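Local coordinates for uncharacterized protein (Bacteroides ovatus CL02T12C04, PDB 6PTM) that probably acts as an exo-carrageenase of glycoside hydrolase family 42, releasing sugar units from the chain ends of carrageenan, at residues N398-N403 and C451-F456; G206-K211 and S268-G273; N67-E72 and T148-W153; I258-A263 and S309-E314. All coordinates share one frame; numbering follows the deposited sequence.

Contact 1 (N398-N403 and C451-F456); sequences NLWSDN and CMAYDF. With EDO (1,2-ethanediol), chain D.
Ser401, at the end of the short helix 398-401, brings its CA to 5.9 Å from that of Ala453 in helix 448-460, the point where the two backbones come nearest. Both elements belong to what is probably the beta/alpha barrel expected of a GH42 enzyme: the first follows the parallel strand 391-394, and the second lies between strands 421-423 and 466-471. Trp400 carries the contact. With CG anti to the backbone N (chi1 179°), its indole reaches across to helix 448-460 and lies over Phe456. The five-membered ring and the phenyl stack face to face, centroids 4.0 Å apart and planes inclined by 23°, with Trp400 NE1 above the middle of the phenyl ring. Phe456 CB sits over the six-membered ring in a CH-pi contact. Small Ala453 leaves room for the indole, whose CZ3 comes to 3.7 Å from Ala453 CA. Met452, flexible and bent at chi3, brings CE to 3.8 Å from the same CZ3. Met580 and Leu411 also touch the indole, and Phe599 meets it edge-to-face. At the helix end, a 1,2-ethanediol molecule, probably from the crystallisation liquor, donates from O1 to Ser401 O (2.8 Å) and from O2 to Asp402 OD1 (2.7 Å).

Contact 2 (G206-K211 and S268-G273); sequences GDISPK and SDLIKG
Asp269 meets Gly206 first as segment 268-273 of helix 261-278 is followed: its OD2 lies 3.2 Å from Gly206 CA, with CB and CG of the aspartate also resting against that carbon. The carboxylate gets there because CG stands anti to the carbonyl carbon (chi1 -79°). Glycine suits the spot twice over, since its positive phi of 96° is easy for a residue without a side chain and its bare CA lets the aspartate close in. The carbonyl of Asp269 looks to the same loop. Its O accepts the helix bond from Gly273 N and a second bond from a water at 2.7 Å; the water also donates to Gly206 O, at a separation short enough to leave its position doubtful. Leu270 comes next, its CB directed away but its branch returning so that CD1 lies 4.4 Å from Ile208 CD1; Val201 touches both side chains. One turn on, Gly273 offers another bare CA, and Ile208 CG1 settles 3.8 Å from it. The branched isoleucine lies along the helix surface, CD1 near Asp269 O and CG1 at the glycine. In the probable beta/alpha barrel this joins the loop between strand 192-197 and helix 210-218 to helix 261-278, which follows strand 225-230. Isoleucine on glycine and leucine, a carboxylate against a bare CA and one bridging water make up the contact, implying fit of shape more than direct bonding.

Contact 3 (N67-E72 and T148-W153); sequences NTLKEE and TPVVDW
Leu69 packs against residues 148-150, its CD2 lying 3.5 Å from Pro149 O. The leucine reaches there because CG is anti to the backbone N (chi1 176°), which sends the branched end out from the first turn of helix 69-90. Ile545 of helix 534-549 also touches this side chain, so the apolar end meets a helix as well as the extended chain. Beside it, Asn67 crosses the Thr148 side chain at about a right angle, ND2 3.6 Å from Thr148 CG2 and 2.8 Å from Thr148 O. The other half of that amide is turned back on its own chain: OD1 accepts from Leu69 N at 3.0 Å, the N-H to acceptor angle being 156° and the donor tilted 26° from the carbonyl plane. This closes an Asx turn leading into the helix, and it helps hold the amide with its NH2 facing Thr148, in the linker that runs from the N-terminal helices to the first strand, 157-159. Thr148 keeps its own hydroxyl for Ile545 O. Packing slackens outward. A water there accepts from Asn67 ND2 at 2.7 Å and from Thr148 N at 3.0 Å, bridging the amide and the backbone N. Val150, an exposed residue, makes a distant apolar contact, its CG2 lying 4.4 Å from Leu69 CD2.

Contact 4 (I258-A263 and S309-E314); sequences INHPLA and SEYAYE
Tyr311 supplies the aromatic part of the contact, turning an edge of its ring to a face of His260. Its CG, anti to the carbonyl carbon (chi1 -82°), swings the ring toward His260 and Pro261. The centroids are 4.6 Å apart with planes at 60°, an edge-to-face pair in which Tyr311 CE2 comes to 3.4 Å from His260 CD2. Proline, with its rigid ring, adds a CH-pi contact: Pro261 CD stands 3.8 Å from the centroid of the Tyr311 ring, 16° off its normal. Polar atoms meet carbon elsewhere. Asn259 O lies 3.3 Å from Tyr311 CB, and Asn259 OD1 touches the small Ala312 CB at 3.4 Å while bonding to Arg370 of helix 358-385. The side-chain hydrogen bonds within each segment are caps. His260 ND1 accepts from Leu262 N at 2.9 Å, in the plane of the imidazole; bonded also to Asp242 through NE2, the ring is probably held steady against Tyr311. Ser309 OG likewise accepts from Ala312 N, at 2.9 Å, and bonds to Asp257 as well. Helix 310-324 opens the excursion between strand 288-292 and helix 358-385, and its N-capped start meets that of 261-278 at the outside of the probable GH42 beta/alpha barrel.

How the contacts relate
Contact 1 is the buried one, its centre about 9 Å from the centre of the chain, and it relies on aromatic and apolar side chains. Contacts 2 and 3 lie at the surface, where isoleucine and a carboxylate rest on glycine carbons in one, and an amide and a leucine meet extended chain in the other, each with a bridging water. Contact 4, partly buried, mixes ring packing with capped helix starts. Contacts 2 and 4 share helix 261-278, which meets a loop near its middle in one and helix 310-324 near its start in the other. Contact 3 lies across the molecule from contact 4 and ties the N-terminal helices to the linker before the probable barrel.

Contact 1 (N398-N403 and C451-F456)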
loop_
_atom_site.group_PDB
_atom_site.type_symbol
_atom_site.label_atom_id
_atom_site.label_comp_id
_atom_site.label_asym_id
_atom_site.label_seq_id
_atom_site.Cartn_x
_atom_site.Cartn_y
_atom_site.Cartn_z
ATOM N N ASN A 398 0.209 0.428 -8.349
ATOM C CA ASN A 398 0.525 1.146 -9.620
ATOM C C ASN A 398 -0.395 0.622 -10.750
ATOM O O ASN A 398 -0.536 1.344 -11.739
ATOM C CB ASN A 398 2.040 1.182 -9.958
ATOM C CG ASN A 398 2.706 -0.130 -10.315
ATOM O OD1 ASN A 398 2.096 -1.192 -10.324
ATOM N ND2 ASN A 398 3.962 -0.060 -10.715
ATOM N N LEU A 399 -1.083 -0.511 -10.591
ATOM C CA LEU A 399 -2.091 -0.944 -11.596
ATOM C C LEU A 399 -3.320 -0.022 -11.551
ATOM O O LEU A 399 -4.088 -0.044 -12.488
ATOM C CB LEU A 399 -2.447 -2.414 -11.403
ATOM C CG LEU A 399 -1.335 -3.421 -11.657
ATOM C CD1 LEU A 399 -1.828 -4.835 -11.448
ATOM C CD2 LEU A 399 -0.792 -3.263 -13.067
ATOM N N TRP A 400 -3.455 0.811 -10.519
ATOM C CA TRP A 400 -4.393 1.960 -10.484
ATOM C C TRP A 400 -3.659 3.305 -10.572
ATOM O O TRP A 400 -4.175 4.176 -11.291
ATOM C CB TRP A 400 -5.252 1.929 -9.229
ATOM C CG TRP A 400 -6.195 3.075 -9.149
ATOM C CD1 TRP A 400 -7.460 3.144 -9.648
ATOM C CD2 TRP A 400 -5.966 4.319 -8.469
ATOM N NE1 TRP A 400 -8.023 4.359 -9.350
ATOM C CE2 TRP A 400 -7.123 5.100 -8.631
ATOM C CE3 TRP A 400 -4.887 4.859 -7.769
ATOM C CZ2 TRP A 400 -7.228 6.396 -8.138
ATOM C CZ3 TRP A 400 -5.003 6.123 -7.231
ATOM C CH2 TRP A 400 -6.153 6.885 -7.437
ATOM N N SER A 401 -2.544 3.506 -9.851
ATOM C CA SER A 401 -1.920 4.859 -9.770
ATOM C C SER A 401 -1.189 5.193 -11.087
ATOM O O SER A 401 -1.037 6.384 -11.356
ATOM C CB SER A 401 -1.021 5.011 -8.550
ATOM O OG SER A 401 -0.003 4.018 -8.515
ATOM N N ASP A 402 -0.752 4.200 -11.869
ATOM C CA ASP A 402 -0.191 4.411 -13.232
ATOM C C ASP A 402 -1.326 4.272 -14.265
ATOM O O ASP A 402 -2.491 4.062 -13.869
ATOM C CB ASP A 402 1.021 3.524 -13.515
ATOM C CG ASP A 402 2.311 3.956 -12.803
ATOM O OD1 ASP A 402 2.370 5.089 -12.296
ATOM O OD2 ASP A 402 3.227 3.131 -12.726
ATOM N N ASN A 403 -1.004 4.448 -15.555
ATOM C CA ASN A 403 -2.001 4.711 -16.619
ATOM C C ASN A 403 -2.653 3.436 -17.168
ATOM O O ASN A 403 -3.754 3.574 -17.743
ATOM C CB ASN A 403 -1.377 5.527 -17.746
ATOM C CG ASN A 403 -1.028 6.930 -17.302
ATOM O OD1 ASN A 403 -1.860 7.613 -16.708
ATOM N ND2 ASN A 403 0.203 7.349 -17.494
ATOM N N CYS A 451 0.573 7.578 -0.773
ATOM C CA CYS A 451 -0.307 8.753 -0.577
ATOM C C CYS A 451 -1.583 8.597 -1.428
ATOM O O CYS A 451 -2.650 8.322 -0.878
ATOM C CB CYS A 451 0.418 10.056 -0.858
ATOM S SG CYS A 451 1.715 10.407 0.363
ATOM N N MET A 452 -1.472 8.669 -2.743
ATOM C CA MET A 452 -2.664 8.766 -3.627
ATOM C C MET A 452 -3.382 7.422 -3.729
ATOM O O MET A 452 -4.582 7.442 -3.546
ATOM C CB MET A 452 -2.328 9.260 -5.027
ATOM C CG MET A 452 -3.571 9.665 -5.748
ATOM S SD MET A 452 -3.208 10.434 -7.343
ATOM C CE MET A 452 -2.762 9.006 -8.329
ATOM N N ALA A 453 -2.708 6.295 -3.954
ATOM C CA ALA A 453 -3.411 4.985 -4.052
ATOM C C ALA A 453 -4.044 4.598 -2.689
ATOM O O ALA A 453 -5.189 4.115 -2.677
ATOM C CB ALA A 453 -2.489 3.912 -4.563
ATOM N N TYR A 454 -3.327 4.777 -1.572
ATOM C CA TYR A 454 -3.862 4.557 -0.198
ATOM C C TYR A 454 -5.135 5.407 -0.022
ATOM O O TYR A 454 -6.168 4.908 0.507
ATOM C CB TYR A 454 -2.728 4.784 0.818
ATOM C CG TYR A 454 -1.804 3.591 0.975
ATOM C CD1 TYR A 454 -1.777 2.552 0.043
ATOM C CD2 TYR A 454 -0.947 3.493 2.056
ATOM C CE1 TYR A 454 -0.939 1.463 0.199
ATOM C CE2 TYR A 454 -0.096 2.409 2.218
ATOM C CZ TYR A 454 -0.110 1.381 1.306
ATOM O OH TYR A 454 0.702 0.302 1.509
ATOM N N ASP A 455 -5.079 6.674 -0.436
ATOM C CA ASP A 455 -6.225 7.609 -0.293
ATOM C C ASP A 455 -7.413 7.110 -1.133
ATOM O O ASP A 455 -8.575 7.258 -0.681
ATOM C CB ASP A 455 -5.814 9.055 -0.602
ATOM C CG ASP A 455 -4.956 9.677 0.498
ATOM O OD1 ASP A 455 -4.850 9.027 1.581
ATOM O OD2 ASP A 455 -4.371 10.779 0.255
ATOM N N PHE A 456 -7.156 6.513 -2.290
ATOM C CA PHE A 456 -8.228 5.942 -3.129
ATOM C C PHE A 456 -8.834 4.731 -2.390
ATOM O O PHE A 456 -10.073 4.654 -2.253
ATOM C CB PHE A 456 -7.712 5.674 -4.543
ATOM C CG PHE A 456 -8.749 5.065 -5.450
ATOM C CD1 PHE A 456 -9.699 5.860 -6.078
ATOM C CD2 PHE A 456 -8.833 3.684 -5.609
ATOM C CE1 PHE A 456 -10.677 5.287 -6.891
ATOM C CE2 PHE A 456 -9.794 3.120 -6.447
ATOM C CZ PHE A 456 -10.722 3.916 -7.075
HETATM C C1 EDO D . 0.987 9.243 -12.866
HETATM O O1 EDO D . 0.801 8.516 -11.658
HETATM C C2 EDO D . 1.135 8.365 -14.022
HETATM O O2 EDO D . 2.016 7.291 -13.762
#

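Contact 2 (G206-K211 and S268-G273)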
loop_
_atom_site.group_PDB
_atom_site.type_symbol
_atom_site.label_atom_id
_atom_site.label_comp_id
_atom_site.label_asym_id
_atom_site.label_seq_id
_atom_site.Cartn_x
_atom_site.Cartn_y
_atom_site.Cartn_z
ATOM N N GLY A 206 -9.610 -34.982 -5.293
ATOM C CA GLY A 206 -9.524 -33.835 -4.368
ATOM C C GLY A 206 -8.699 -34.132 -3.126
ATOM O O GLY A 206 -8.777 -33.366 -2.175
ATOM N N ASP A 207 -7.919 -35.207 -3.149
ATOM C CA ASP A 207 -7.099 -35.592 -1.980
ATOM C C ASP A 207 -5.992 -34.547 -1.825
ATOM O O ASP A 207 -5.431 -34.087 -2.841
ATOM C CB ASP A 207 -6.517 -37.000 -2.113
ATOM C CG ASP A 207 -7.531 -38.142 -1.985
ATOM O OD1 ASP A 207 -8.620 -37.935 -1.436
ATOM O OD2 ASP A 207 -7.221 -39.203 -2.470
ATOM N N ILE A 208 -5.697 -34.187 -0.584
ATOM C CA ILE A 208 -4.684 -33.160 -0.248
ATOM C C ILE A 208 -3.394 -33.888 0.098
ATOM O O ILE A 208 -3.456 -34.878 0.814
ATOM C CB ILE A 208 -5.167 -32.279 0.904
ATOM C CG1 ILE A 208 -6.482 -31.577 0.549
ATOM C CG2 ILE A 208 -4.062 -31.302 1.294
ATOM C CD1 ILE A 208 -6.412 -30.745 -0.703
ATOM N N SER A 209 -2.265 -33.349 -0.344
ATOM C CA SER A 209 -0.904 -33.766 0.075
ATOM C C SER A 209 -0.877 -34.085 1.573
ATOM O O SER A 209 -1.152 -33.217 2.415
ATOM C CB SER A 209 0.079 -32.696 -0.252
ATOM O OG SER A 209 1.292 -33.033 0.374
ATOM N N PRO A 210 -0.553 -35.337 1.968
ATOM C CA PRO A 210 -0.376 -35.692 3.384
ATOM C C PRO A 210 0.527 -34.767 4.210
ATOM O O PRO A 210 0.202 -34.574 5.347
ATOM C CB PRO A 210 0.218 -37.104 3.302
ATOM C CG PRO A 210 -0.512 -37.668 2.102
ATOM C CD PRO A 210 -0.423 -36.512 1.099
ATOM N N LYS A 211 1.579 -34.205 3.616
ATOM C CA LYS A 211 2.520 -33.271 4.291
ATOM C C LYS A 211 1.739 -32.039 4.754
ATOM O O LYS A 211 2.010 -31.537 5.872
ATOM C CB LYS A 211 3.661 -32.885 3.339
ATOM C CG LYS A 211 4.736 -31.973 3.925
ATOM C CD LYS A 211 5.857 -31.606 2.935
ATOM C CE LYS A 211 7.130 -31.079 3.579
ATOM N N SER A 268 -11.522 -25.278 -5.418
ATOM C CA SER A 268 -12.606 -25.736 -4.502
ATOM C C SER A 268 -12.079 -26.899 -3.643
ATOM O O SER A 268 -12.292 -26.883 -2.425
ATOM C CB SER A 268 -13.858 -26.105 -5.256
ATOM O OG SER A 268 -14.469 -24.921 -5.766
ATOM N N ASP A 269 -11.332 -27.818 -4.254
ATOM C CA ASP A 269 -10.812 -29.025 -3.557
ATOM C C ASP A 269 -9.733 -28.597 -2.560
ATOM O O ASP A 269 -9.743 -29.117 -1.417
ATOM C CB ASP A 269 -10.320 -30.094 -4.541
ATOM C CG ASP A 269 -11.425 -30.919 -5.174
ATOM O OD1 ASP A 269 -12.543 -30.867 -4.692
ATOM O OD2 ASP A 269 -11.127 -31.631 -6.117
ATOM N N LEU A 270 -8.828 -27.705 -2.971
ATOM C CA LEU A 270 -7.794 -27.175 -2.055
ATOM C C LEU A 270 -8.477 -26.584 -0.818
ATOM O O LEU A 270 -8.107 -26.993 0.316
ATOM C CB LEU A 270 -6.884 -26.146 -2.747
ATOM C CG LEU A 270 -5.758 -25.623 -1.864
ATOM C CD1 LEU A 270 -4.818 -26.755 -1.446
ATOM C CD2 LEU A 270 -4.960 -24.536 -2.568
ATOM N N ILE A 271 -9.472 -25.719 -1.017
ATOM C CA ILE A 271 -10.041 -24.909 0.097
ATOM C C ILE A 271 -10.829 -25.826 1.041
ATOM O O ILE A 271 -10.633 -25.732 2.239
ATOM C CB ILE A 271 -10.834 -23.744 -0.507
ATOM C CG1 ILE A 271 -9.873 -22.716 -1.099
ATOM C CG2 ILE A 271 -11.742 -23.104 0.505
ATOM C CD1 ILE A 271 -10.507 -21.750 -2.083
ATOM N N LYS A 272 -11.639 -26.730 0.489
ATOM C CA LYS A 272 -12.452 -27.760 1.195
ATOM C C LYS A 272 -11.539 -28.631 2.070
ATOM O O LYS A 272 -11.923 -28.920 3.195
ATOM C CB LYS A 272 -13.158 -28.549 0.086
ATOM C CG LYS A 272 -14.117 -29.666 0.445
ATOM C CD LYS A 272 -14.843 -30.171 -0.812
ATOM C CE LYS A 272 -14.908 -31.673 -0.945
ATOM N NZ LYS A 272 -15.694 -32.266 0.161
ATOM N N GLY A 273 -10.338 -28.966 1.600
ATOM C CA GLY A 273 -9.479 -29.967 2.247
ATOM C C GLY A 273 -8.535 -29.351 3.264
ATOM O O GLY A 273 -7.878 -30.134 3.996
HETATM O O HOH W 1 -10.293 -31.737 -1.111
#

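Contact 3 (N67-E72 and T148-W153)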
loop_
_atom_site.group_PDB
_atom_site.type_symbol
_atom_site.label_atom_id
_atom_site.label_comp_id
_atom_site.label_asym_id
_atom_site.label_seq_id
_atom_site.Cartn_x
_atom_site.Cartn_y
_atom_site.Cartn_z
ATOM N N ASN A 67 10.484 2.075 30.361
ATOM C CA ASN A 67 10.195 1.120 29.262
ATOM C C ASN A 67 11.345 1.170 28.241
ATOM O O ASN A 67 11.387 2.137 27.407
ATOM C CB ASN A 67 8.865 1.438 28.559
ATOM C CG ASN A 67 8.476 0.369 27.562
ATOM O OD1 ASN A 67 9.344 -0.416 27.150
ATOM N ND2 ASN A 67 7.203 0.304 27.184
ATOM N N THR A 68 12.229 0.159 28.249
ATOM C CA THR A 68 13.440 0.111 27.389
ATOM C C THR A 68 13.166 -0.709 26.118
ATOM O O THR A 68 14.135 -1.192 25.509
ATOM C CB THR A 68 14.651 -0.495 28.113
ATOM O OG1 THR A 68 14.257 -1.732 28.699
ATOM C CG2 THR A 68 15.205 0.405 29.178
ATOM N N LEU A 69 11.913 -0.882 25.707
ATOM C CA LEU A 69 11.597 -1.670 24.481
ATOM C C LEU A 69 12.438 -1.171 23.295
ATOM O O LEU A 69 13.005 -1.998 22.564
ATOM C CB LEU A 69 10.099 -1.609 24.172
ATOM C CG LEU A 69 9.659 -2.287 22.883
ATOM C CD1 LEU A 69 9.973 -3.793 22.909
ATOM C CD2 LEU A 69 8.167 -2.060 22.671
ATOM N N LYS A 70 12.524 0.139 23.104
ATOM C CA LYS A 70 13.186 0.715 21.908
ATOM C C LYS A 70 14.661 0.269 21.895
ATOM O O LYS A 70 15.085 -0.279 20.899
ATOM C CB LYS A 70 13.000 2.224 21.955
ATOM C CG LYS A 70 13.575 2.984 20.786
ATOM C CD LYS A 70 13.214 4.446 20.853
ATOM C CE LYS A 70 13.911 5.223 19.761
ATOM N NZ LYS A 70 13.417 6.611 19.699
ATOM N N GLU A 71 15.376 0.463 23.005
ATOM C CA GLU A 71 16.823 0.148 23.127
ATOM C C GLU A 71 17.032 -1.370 23.068
ATOM O O GLU A 71 18.031 -1.812 22.444
ATOM C CB GLU A 71 17.401 0.798 24.375
ATOM C CG GLU A 71 17.506 2.313 24.281
ATOM C CD GLU A 71 16.208 3.033 24.611
ATOM O OE1 GLU A 71 15.305 2.386 25.202
ATOM O OE2 GLU A 71 16.103 4.237 24.272
ATOM N N GLU A 72 16.150 -2.161 23.669
ATOM C CA GLU A 72 16.231 -3.641 23.558
ATOM C C GLU A 72 16.085 -4.086 22.107
ATOM O O GLU A 72 16.743 -5.080 21.705
ATOM C CB GLU A 72 15.151 -4.329 24.379
ATOM C CG GLU A 72 15.375 -4.212 25.873
ATOM C CD GLU A 72 14.160 -4.710 26.629
ATOM O OE1 GLU A 72 13.630 -5.744 26.212
ATOM O OE2 GLU A 72 13.690 -4.029 27.530
ATOM N N THR A 148 4.361 2.871 25.740
ATOM C CA THR A 148 4.271 2.120 24.466
ATOM C C THR A 148 4.135 0.642 24.812
ATOM O O THR A 148 4.737 0.198 25.779
ATOM C CB THR A 148 5.457 2.465 23.549
ATOM O OG1 THR A 148 5.107 2.055 22.231
ATOM C CG2 THR A 148 6.751 1.807 23.966
ATOM N N PRO A 149 3.259 -0.111 24.106
ATOM C CA PRO A 149 2.961 -1.498 24.476
ATOM C C PRO A 149 4.061 -2.466 24.035
ATOM O O PRO A 149 4.712 -2.213 23.033
ATOM C CB PRO A 149 1.680 -1.812 23.736
ATOM C CG PRO A 149 1.752 -0.915 22.505
ATOM C CD PRO A 149 2.432 0.356 22.981
ATOM N N VAL A 150 4.283 -3.499 24.842
ATOM C CA VAL A 150 5.043 -4.709 24.456
ATOM C C VAL A 150 3.966 -5.648 23.913
ATOM O O VAL A 150 3.272 -6.261 24.719
ATOM C CB VAL A 150 5.832 -5.305 25.640
ATOM C CG1 VAL A 150 6.602 -6.547 25.239
ATOM C CG2 VAL A 150 6.807 -4.294 26.242
ATOM N N VAL A 151 3.804 -5.680 22.585
ATOM C CA VAL A 151 2.668 -6.369 21.907
ATOM C C VAL A 151 2.901 -7.882 21.941
ATOM O O VAL A 151 3.866 -8.366 21.349
ATOM C CB VAL A 151 2.458 -5.870 20.460
ATOM C CG1 VAL A 151 1.317 -6.608 19.798
ATOM C CG2 VAL A 151 2.227 -4.358 20.410
ATOM N N ASP A 152 1.963 -8.598 22.535
ATOM C CA ASP A 152 1.868 -10.063 22.410
ATOM C C ASP A 152 0.967 -10.374 21.213
ATOM O O ASP A 152 -0.260 -10.210 21.293
ATOM C CB ASP A 152 1.369 -10.672 23.713
ATOM C CG ASP A 152 1.168 -12.176 23.652
ATOM O OD1 ASP A 152 1.304 -12.789 22.564
ATOM O OD2 ASP A 152 0.838 -12.713 24.704
ATOM N N TRP A 153 1.571 -10.856 20.142
ATOM C CA TRP A 153 0.882 -11.047 18.841
ATOM C C TRP A 153 -0.156 -12.197 18.912
ATOM O O TRP A 153 -1.106 -12.243 18.049
ATOM C CB TRP A 153 1.950 -11.266 17.771
ATOM C CG TRP A 153 2.719 -10.046 17.378
ATOM C CD1 TRP A 153 3.361 -9.130 18.173
ATOM C CD2 TRP A 153 2.992 -9.667 16.019
ATOM N NE1 TRP A 153 3.996 -8.191 17.393
ATOM C CE2 TRP A 153 3.764 -8.486 16.063
ATOM C CE3 TRP A 153 2.619 -10.189 14.771
ATOM C CZ2 TRP A 153 4.167 -7.842 14.886
ATOM C CZ3 TRP A 153 3.029 -9.550 13.620
ATOM C CH2 TRP A 153 3.797 -8.386 13.679
HETATM O O HOH W 2 5.455 2.027 28.376
#

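Contact 4 (I258-A263 and S309-E314)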
loop_
_atom_site.group_PDB
_atom_site.type_symbol
_atom_site.label_atom_id
_atom_site.label_comp_id
_atom_site.label_asym_id
_atom_site.label_seq_id
_atom_site.Cartn_x
_atom_site.Cartn_y
_atom_site.Cartn_z
ATOM N N ILE A 258 -8.237 -18.980 -15.101
ATOM C CA ILE A 258 -9.259 -18.728 -14.037
ATOM C C ILE A 258 -10.676 -19.039 -14.544
ATOM O O ILE A 258 -11.587 -19.166 -13.714
ATOM C CB ILE A 258 -9.161 -17.300 -13.470
ATOM C CG1 ILE A 258 -9.317 -16.218 -14.548
ATOM C CG2 ILE A 258 -7.881 -17.141 -12.688
ATOM C CD1 ILE A 258 -9.387 -14.805 -14.001
ATOM N N ASN A 259 -10.897 -19.148 -15.859
ATOM C CA ASN A 259 -12.256 -19.439 -16.386
ATOM C C ASN A 259 -12.402 -20.929 -16.759
ATOM O O ASN A 259 -13.434 -21.266 -17.357
ATOM C CB ASN A 259 -12.590 -18.491 -17.539
ATOM C CG ASN A 259 -12.669 -17.066 -17.062
ATOM O OD1 ASN A 259 -11.875 -16.222 -17.467
ATOM N ND2 ASN A 259 -13.638 -16.785 -16.200
ATOM N N HIS A 260 -11.426 -21.795 -16.460
ATOM C CA HIS A 260 -11.484 -23.239 -16.830
ATOM C C HIS A 260 -12.148 -24.023 -15.701
ATOM O O HIS A 260 -11.772 -23.840 -14.540
ATOM C CB HIS A 260 -10.095 -23.780 -17.122
ATOM C CG HIS A 260 -10.125 -25.098 -17.818
ATOM N ND1 HIS A 260 -10.613 -26.231 -17.209
ATOM C CD2 HIS A 260 -9.739 -25.454 -19.062
ATOM C CE1 HIS A 260 -10.546 -27.237 -18.059
ATOM N NE2 HIS A 260 -9.994 -26.793 -19.210
ATOM N N PRO A 261 -13.141 -24.908 -15.967
ATOM C CA PRO A 261 -13.812 -25.663 -14.903
ATOM C C PRO A 261 -12.869 -26.508 -14.051
ATOM O O PRO A 261 -13.179 -26.683 -12.912
ATOM C CB PRO A 261 -14.793 -26.594 -15.621
ATOM C CG PRO A 261 -15.113 -25.828 -16.882
ATOM C CD PRO A 261 -13.815 -25.119 -17.260
ATOM N N LEU A 262 -11.765 -27.012 -14.610
ATOM C CA LEU A 262 -10.873 -27.891 -13.842
ATOM C C LEU A 262 -10.079 -27.006 -12.868
ATOM O O LEU A 262 -9.719 -27.480 -11.767
ATOM C CB LEU A 262 -9.991 -28.680 -14.807
ATOM C CG LEU A 262 -9.052 -29.670 -14.147
ATOM C CD1 LEU A 262 -9.842 -30.761 -13.461
ATOM C CD2 LEU A 262 -8.090 -30.240 -15.162
ATOM N N ALA A 263 -9.875 -25.739 -13.210
ATOM C CA ALA A 263 -9.215 -24.778 -12.304
ATOM C C ALA A 263 -10.122 -24.553 -11.095
ATOM O O ALA A 263 -9.625 -24.587 -9.957
ATOM C CB ALA A 263 -8.894 -23.497 -13.038
ATOM N N SER A 309 -8.122 -17.193 -22.632
ATOM C CA SER A 309 -8.431 -18.579 -23.064
ATOM C C SER A 309 -9.724 -18.574 -23.880
ATOM O O SER A 309 -10.403 -17.527 -23.905
ATOM C CB SER A 309 -8.547 -19.483 -21.905
ATOM O OG SER A 309 -9.828 -19.346 -21.308
ATOM N N GLU A 310 -10.098 -19.735 -24.427
ATOM C CA GLU A 310 -11.384 -19.916 -25.157
ATOM C C GLU A 310 -12.521 -19.908 -24.135
ATOM O O GLU A 310 -13.554 -19.286 -24.403
ATOM C CB GLU A 310 -11.287 -21.153 -26.051
ATOM C CG GLU A 310 -10.225 -20.974 -27.140
ATOM C CD GLU A 310 -10.503 -19.799 -28.059
ATOM O OE1 GLU A 310 -11.555 -19.815 -28.710
ATOM O OE2 GLU A 310 -9.743 -18.821 -28.046
ATOM N N TYR A 311 -12.316 -20.533 -22.966
ATOM C CA TYR A 311 -13.281 -20.474 -21.836
ATOM C C TYR A 311 -13.529 -18.997 -21.497
ATOM O O TYR A 311 -14.717 -18.607 -21.330
ATOM C CB TYR A 311 -12.830 -21.326 -20.637
ATOM C CG TYR A 311 -13.157 -22.800 -20.750
ATOM C CD1 TYR A 311 -14.452 -23.290 -20.627
ATOM C CD2 TYR A 311 -12.164 -23.716 -21.026
ATOM C CE1 TYR A 311 -14.741 -24.644 -20.765
ATOM C CE2 TYR A 311 -12.427 -25.071 -21.173
ATOM C CZ TYR A 311 -13.720 -25.542 -21.037
ATOM O OH TYR A 311 -13.920 -26.889 -21.184
ATOM N N ALA A 312 -12.475 -18.166 -21.445
ATOM C CA ALA A 312 -12.574 -16.740 -21.055
ATOM C C ALA A 312 -13.339 -15.976 -22.138
ATOM O O ALA A 312 -14.158 -15.134 -21.784
ATOM C CB ALA A 312 -11.194 -16.132 -20.809
ATOM N N TYR A 313 -13.063 -16.227 -23.419
ATOM C CA TYR A 313 -13.758 -15.532 -24.525
ATOM C C TYR A 313 -15.252 -15.888 -24.498
ATOM O O TYR A 313 -16.103 -14.998 -24.773
ATOM C CB TYR A 313 -13.105 -15.826 -25.876
ATOM C CG TYR A 313 -13.350 -14.698 -26.836
ATOM C CD1 TYR A 313 -12.525 -13.584 -26.842
ATOM C CD2 TYR A 313 -14.511 -14.648 -27.605
ATOM C CE1 TYR A 313 -12.789 -12.502 -27.665
ATOM C CE2 TYR A 313 -14.794 -13.569 -28.428
ATOM C CZ TYR A 313 -13.917 -12.500 -28.480
ATOM O OH TYR A 313 -14.212 -11.412 -29.252
ATOM N N GLU A 314 -15.589 -17.148 -24.184
ATOM C CA GLU A 314 -17.013 -17.534 -23.993
ATOM C C GLU A 314 -17.626 -16.708 -22.843
ATOM O O GLU A 314 -18.772 -16.236 -22.982
ATOM C CB GLU A 314 -17.119 -19.060 -23.840
ATOM C CG GLU A 314 -18.553 -19.557 -23.684
ATOM C CD GLU A 314 -19.518 -19.207 -24.813
ATOM O OE1 GLU A 314 -19.076 -18.986 -25.988
ATOM O OE2 GLU A 314 -20.704 -19.107 -24.505
#